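Local atomic coordinates of UDP-glucose:anthocyanidin 3-O-glucosyltransferase (PDB entry 4REL), a protein that belongs to the UDP-glycosyltransferase family and adopts the GT-B architecture, in which two Rossmann-like domains face each other across a cleft. Residues 58-63 with 101-106; 351-354 with 358-361. All blocks are in the same frame, centred on the assembly; numbering follows the deposited sequence.

In the fold
The two contacts lie on opposite sides of the chain's centre, one in each Rossmann-like half of the GT-B fold, with centres about 39 Å apart and nearest atoms about 19 Å apart. Interaction 1 comes first along the chain and sits at the surface, where edge strand 59-64 of the seven-stranded parallel sheet meets helix 89-104. Interaction 2 opens after interaction 1 has closed; it is buried and packs helix 346-354 on strand 359-361, an inner strand of the six-stranded parallel sheet. They share no strand or helix. The pocket of 3,5,7-trihydroxy-2-(4-hydroxyphenyl)-4h-chromen-4-one draws on both parts of the sequence, from His-17 to Asp-367, but includes no residue of either contact.

Interaction 1 (58-63 with 101-106); sequences NIRVFT and VAETKQ. With ACT (acetate ion), chain G.
Arg-60 and Phe-62, two residues apart on edge strand 59-64, lie against Glu-103 and Thr-104 in the last turn of helix 89-104. The pairing belongs to the Rossmann-like half: this helix is part of the connection that leaves the sheet edge and returns past strands 36-42 and 6-10 to strand 110-114. Glu-103 is met from two directions. Its CB lies at the ring edge of Phe-62, near the ring plane and 3.8 Å from CE1, while its CG reaches the aliphatic part of Arg-60, 3.8 Å from CD. Both strand side chains cross the glutamate at about a right angle. Glu-103 was modelled in two conformations, and in the one described its OE2 stays 4.5 Å from Arg-60 NE, beyond a salt bridge; any attraction there is probably weak.

The arginine runs extended from CG to NE, which carries its guanidinium past Thr-104, whose methyl CG2 sits 4.0 Å from NH1 in an oblique approach. With OG1 between the backbone N and the carbonyl carbon (chi1 62°), Thr-104 turns its hydroxyl back to the helix end: OG1 bonds to Ala-100 O and accepts from Gln-106 N, an ST turn around Lys-105, the first residue to leave helical geometry, with positive phi.

Beyond the threonine, the guanidinium edge takes up an acetate ion, probably from the crystallisation liquor, whose carboxyl carbon lies in the guanidinium plane. Ser-36 OG is also hydrogen-bonded to this ion. The grip is two-pronged: Arg-60 NH1 gives a fairly straight bond to acetate O at 2.8 Å (158°), and NH2 reaches OXT at 2.9 Å (149°).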
loop_
_atom_site.group_PDB
_atom_site.type_symbol
_atom_site.label_atom_id
_atom_site.label_comp_id
_atom_site.label_asym_id
_atom_site.label_seq_id
_atom_site.Cartn_x
_atom_site.Cartn_y
_atom_site.Cartn_z
ATOM N N ASN A 58 -4.448 25.459 5.651
ATOM C CA ASN A 58 -5.291 24.814 6.658
ATOM C C ASN A 58 -4.797 23.431 7.116
ATOM O O ASN A 58 -5.485 22.739 7.873
ATOM C CB ASN A 58 -6.766 24.776 6.228
ATOM C CG ASN A 58 -7.003 23.972 4.959
ATOM O OD1 ASN A 58 -6.146 23.898 4.071
ATOM N ND2 ASN A 58 -8.182 23.366 4.867
ATOM N N ILE A 59 -3.606 23.043 6.655
ATOM C CA ILE A 59 -2.940 21.845 7.164
ATOM C C ILE A 59 -1.746 22.279 8.006
ATOM O O ILE A 59 -0.908 23.075 7.558
ATOM C CB ILE A 59 -2.449 20.907 6.037
ATOM C CG1 ILE A 59 -3.631 20.417 5.196
ATOM C CG2 ILE A 59 -1.688 19.736 6.637
ATOM C CD1 ILE A 59 -3.231 19.509 4.025
ATOM N N ARG A 60 -1.681 21.785 9.235
ATOM C CA ARG A 60 -0.569 22.105 10.120
ATOM C C ARG A 60 0.032 20.801 10.583
ATOM O O ARG A 60 -0.688 19.825 10.778
ATOM C CB ARG A 60 -1.052 22.915 11.321
ATOM C CG ARG A 60 -1.562 24.296 10.935
ATOM C CD ARG A 60 -2.340 24.965 12.062
ATOM N NE ARG A 60 -2.923 26.233 11.605
ATOM C CZ ARG A 60 -4.128 26.350 11.052
ATOM N NH1 ARG A 60 -4.897 25.284 10.899
ATOM N NH2 ARG A 60 -4.568 27.541 10.656
ATOM N N VAL A 61 1.348 20.793 10.773
ATOM C CA VAL A 61 2.051 19.553 11.091
ATOM C C VAL A 61 2.565 19.586 12.522
ATOM O O VAL A 61 3.164 20.575 12.954
ATOM C CB VAL A 61 3.208 19.332 10.110
ATOM C CG1 VAL A 61 4.019 18.097 10.501
ATOM C CG2 VAL A 61 2.662 19.183 8.697
ATOM N N PHE A 62 2.306 18.512 13.267
ATOM C CA PHE A 62 2.753 18.420 14.654
ATOM C C PHE A 62 3.562 17.157 14.870
ATOM O O PHE A 62 3.428 16.189 14.115
ATOM C CB PHE A 62 1.553 18.488 15.606
ATOM C CG PHE A 62 0.722 19.728 15.411
ATOM C CD1 PHE A 62 1.117 20.929 15.969
ATOM C CD2 PHE A 62 -0.429 19.700 14.630
ATOM C CE1 PHE A 62 0.382 22.078 15.765
ATOM C CE2 PHE A 62 -1.175 20.852 14.426
ATOM C CZ PHE A 62 -0.772 22.041 14.996
ATOM N N THR A 63 4.411 17.174 15.892
ATOM C CA THR A 63 5.344 16.071 16.118
ATOM C C THR A 63 5.150 15.400 17.475
ATOM O O THR A 63 5.115 16.068 18.511
ATOM C CB THR A 63 6.790 16.566 16.031
ATOM O OG1 THR A 63 7.013 17.177 14.751
ATOM C CG2 THR A 63 7.774 15.414 16.220
ATOM N N VAL A 101 -4.558 21.544 19.400
ATOM C CA VAL A 101 -5.563 22.374 20.041
ATOM C C VAL A 101 -4.943 23.717 20.432
ATOM O O VAL A 101 -5.562 24.765 20.262
ATOM C CB VAL A 101 -6.180 21.636 21.255
ATOM C CG1 VAL A 101 -7.010 22.588 22.093
ATOM C CG2 VAL A 101 -7.030 20.451 20.776
ATOM N N ALA A 102 -3.706 23.691 20.925
ATOM C CA ALA A 102 -3.049 24.929 21.344
ATOM C C ALA A 102 -2.805 25.870 20.159
ATOM O O ALA A 102 -2.991 27.082 20.273
ATOM C CB ALA A 102 -1.737 24.634 22.079
ATOM N N GLU A 103 -2.418 25.315 19.011
ATOM C CA GLU A 103 -2.104 26.137 17.843
ATOM C C GLU A 103 -3.362 26.682 17.176
ATOM O O GLU A 103 -3.434 27.867 16.818
ATOM C CB GLU A 103 -1.265 25.343 16.830
ATOM C CG GLU A 103 -1.030 26.056 15.492
ATOM C CD GLU A 103 -0.197 27.318 15.626
ATOM O OE1 GLU A 103 0.460 27.495 16.670
ATOM O OE2 GLU A 103 -0.194 28.139 14.686
ATOM N N THR A 104 -4.363 25.822 17.023
ATOM C CA THR A 104 -5.590 26.211 16.321
ATOM C C THR A 104 -6.584 26.946 17.213
ATOM O O THR A 104 -7.486 27.623 16.719
ATOM C CB THR A 104 -6.311 24.986 15.727
ATOM O OG1 THR A 104 -6.708 24.108 16.788
ATOM C CG2 THR A 104 -5.405 24.246 14.752
ATOM N N LYS A 105 -6.426 26.781 18.523
ATOM C CA LYS A 105 -7.396 27.254 19.523
ATOM C C LYS A 105 -8.775 26.618 19.347
ATOM O O LYS A 105 -9.798 27.185 19.762
ATOM C CB LYS A 105 -7.486 28.790 19.545
ATOM C CG LYS A 105 -6.129 29.462 19.731
ATOM C CD LYS A 105 -6.267 30.977 19.872
ATOM C CE LYS A 105 -4.925 31.642 20.199
ATOM N NZ LYS A 105 -4.315 31.152 21.486
ATOM N N GLN A 106 -8.793 25.428 18.748
ATOM C CA GLN A 106 -10.035 24.717 18.446
ATOM C C GLN A 106 -9.968 23.303 18.987
ATOM O O GLN A 106 -8.997 22.595 18.741
ATOM C CB GLN A 106 -10.256 24.636 16.930
ATOM C CG GLN A 106 -10.372 25.982 16.211
ATOM C CD GLN A 106 -10.401 25.815 14.695
ATOM O OE1 GLN A 106 -9.656 25.012 14.136
ATOM N NE2 GLN A 106 -11.280 26.559 14.028
HETATM C C ACT G . -7.487 26.976 8.929
HETATM O O ACT G . -7.289 26.185 9.878
HETATM O OXT ACT G . -6.601 27.785 8.562
HETATM C CH3 ACT G . -8.860 27.045 8.317
#

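Interaction 2 (351-354 with 358-361); sequences ESVS and PMIC
Met-359, the first residue of strand 359-361, lays its side chain against Ser-352 and Val-353 on helix 346-354. These elements are the second and third parts of a beta-alpha-beta unit that starts with strand 337-342, and the sequence places them in the PSPG box, the signature segment of plant members of this family. The CB of Met-359 sets out from the sheet in the direction of the helix. CG stands beside the backbone N (chi1 -75°) and meets the serine hydroxyl, 3.4 Å from Ser-352 OG. The sulfur follows, with the chain nearly straight about CB-CG, and stays with the same residue: SD lies over Ser-352, 3.6 Å from CB. The chain then bends about CG-SD (chi3 -79°), and this turn carries the methyl across to the next helix residue, where CE packs 3.7 Å from Val-353 CG1 while remaining 4.0 Å from Ser-352 CB. The thioether is thus laid over one serine and tipped with a methyl-to-methyl contact.

Nearby, Phe-340 and Thr-342 of strand 337-342 also touch Met-359, and Phe-340 touches Ser-352 as well. Val-353 is hemmed in by Leu-217, Trp-379 and Val-418 of helix 409-425.

Although a hydroxyl faces the methionine, its hydrogen bond goes to Val-357 O, in the short turn that links helix to strand. Satisfied there, Ser-352 OG can lie buried beside a methylene and a sulfur, so the contact between these side chains is probably mainly one of dispersion and close shape, with little polar attraction.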
loop_
_atom_site.group_PDB
_atom_site.type_symbol
_atom_site.label_atom_id
_atom_site.label_comp_id
_atom_site.label_asym_id
_atom_site.label_seq_id
_atom_site.Cartn_x
_atom_site.Cartn_y
_atom_site.Cartn_z
ATOM N N GLU A 351 -0.797 1.394 -8.839
ATOM C CA GLU A 351 -0.215 2.067 -9.992
ATOM C C GLU A 351 -0.191 1.131 -11.193
ATOM O O GLU A 351 -0.425 1.551 -12.326
ATOM C CB GLU A 351 1.203 2.576 -9.679
ATOM C CG GLU A 351 1.224 3.797 -8.757
ATOM C CD GLU A 351 2.626 4.281 -8.415
ATOM O OE1 GLU A 351 3.612 3.607 -8.770
ATOM O OE2 GLU A 351 2.741 5.343 -7.774
ATOM N N SER A 352 0.091 -0.140 -10.948
ATOM C CA SER A 352 0.159 -1.080 -12.064
ATOM C C SER A 352 -1.211 -1.280 -12.713
ATOM O O SER A 352 -1.348 -1.199 -13.941
ATOM C CB SER A 352 0.732 -2.414 -11.600
ATOM O OG SER A 352 1.341 -3.100 -12.684
ATOM N N VAL A 353 -2.235 -1.528 -11.904
ATOM C CA VAL A 353 -3.544 -1.824 -12.489
ATOM C C VAL A 353 -4.171 -0.586 -13.119
ATOM O O VAL A 353 -4.900 -0.691 -14.103
ATOM C CB VAL A 353 -4.528 -2.494 -11.495
ATOM C CG1 VAL A 353 -3.966 -3.831 -10.997
ATOM C CG2 VAL A 353 -4.849 -1.571 -10.330
ATOM N N SER A 354 -3.878 0.589 -12.575
ATOM C CA SER A 354 -4.462 1.801 -13.137
ATOM C C SER A 354 -3.825 2.144 -14.482
ATOM O O SER A 354 -4.380 2.913 -15.259
ATOM C CB SER A 354 -4.375 2.979 -12.157
ATOM O OG SER A 354 -3.033 3.285 -11.848
ATOM N N PRO A 358 0.408 -5.667 -16.685
ATOM C CA PRO A 358 0.255 -6.976 -16.043
ATOM C C PRO A 358 1.444 -7.265 -15.130
ATOM O O PRO A 358 2.494 -6.636 -15.284
ATOM C CB PRO A 358 0.221 -7.945 -17.229
ATOM C CG PRO A 358 0.978 -7.246 -18.302
ATOM C CD PRO A 358 0.663 -5.783 -18.133
ATOM N N MET A 359 1.286 -8.179 -14.176
ATOM C CA MET A 359 2.317 -8.351 -13.152
ATOM C C MET A 359 2.855 -9.769 -13.018
ATOM O O MET A 359 2.157 -10.732 -13.292
ATOM C CB MET A 359 1.779 -7.885 -11.797
ATOM C CG MET A 359 1.709 -6.373 -11.667
ATOM S SD MET A 359 0.697 -5.814 -10.289
ATOM C CE MET A 359 -0.951 -6.016 -10.979
ATOM N N ILE A 360 4.118 -9.870 -12.604
ATOM C CA ILE A 360 4.697 -11.121 -12.125
ATOM C C ILE A 360 4.997 -10.870 -10.663
ATOM O O ILE A 360 5.693 -9.905 -10.326
ATOM C CB ILE A 360 6.010 -11.459 -12.844
ATOM C CG1 ILE A 360 5.748 -11.760 -14.317
ATOM C CG2 ILE A 360 6.705 -12.658 -12.172
ATOM C CD1 ILE A 360 7.007 -11.771 -15.178
ATOM N N CYS A 361 4.467 -11.727 -9.795
ATOM C CA CYS A 361 4.387 -11.431 -8.367
ATOM C C CYS A 361 5.262 -12.351 -7.541
ATOM O O CYS A 361 5.242 -13.563 -7.723
ATOM C CB CYS A 361 2.950 -11.614 -7.879
ATOM S SG CYS A 361 1.726 -10.595 -8.747
#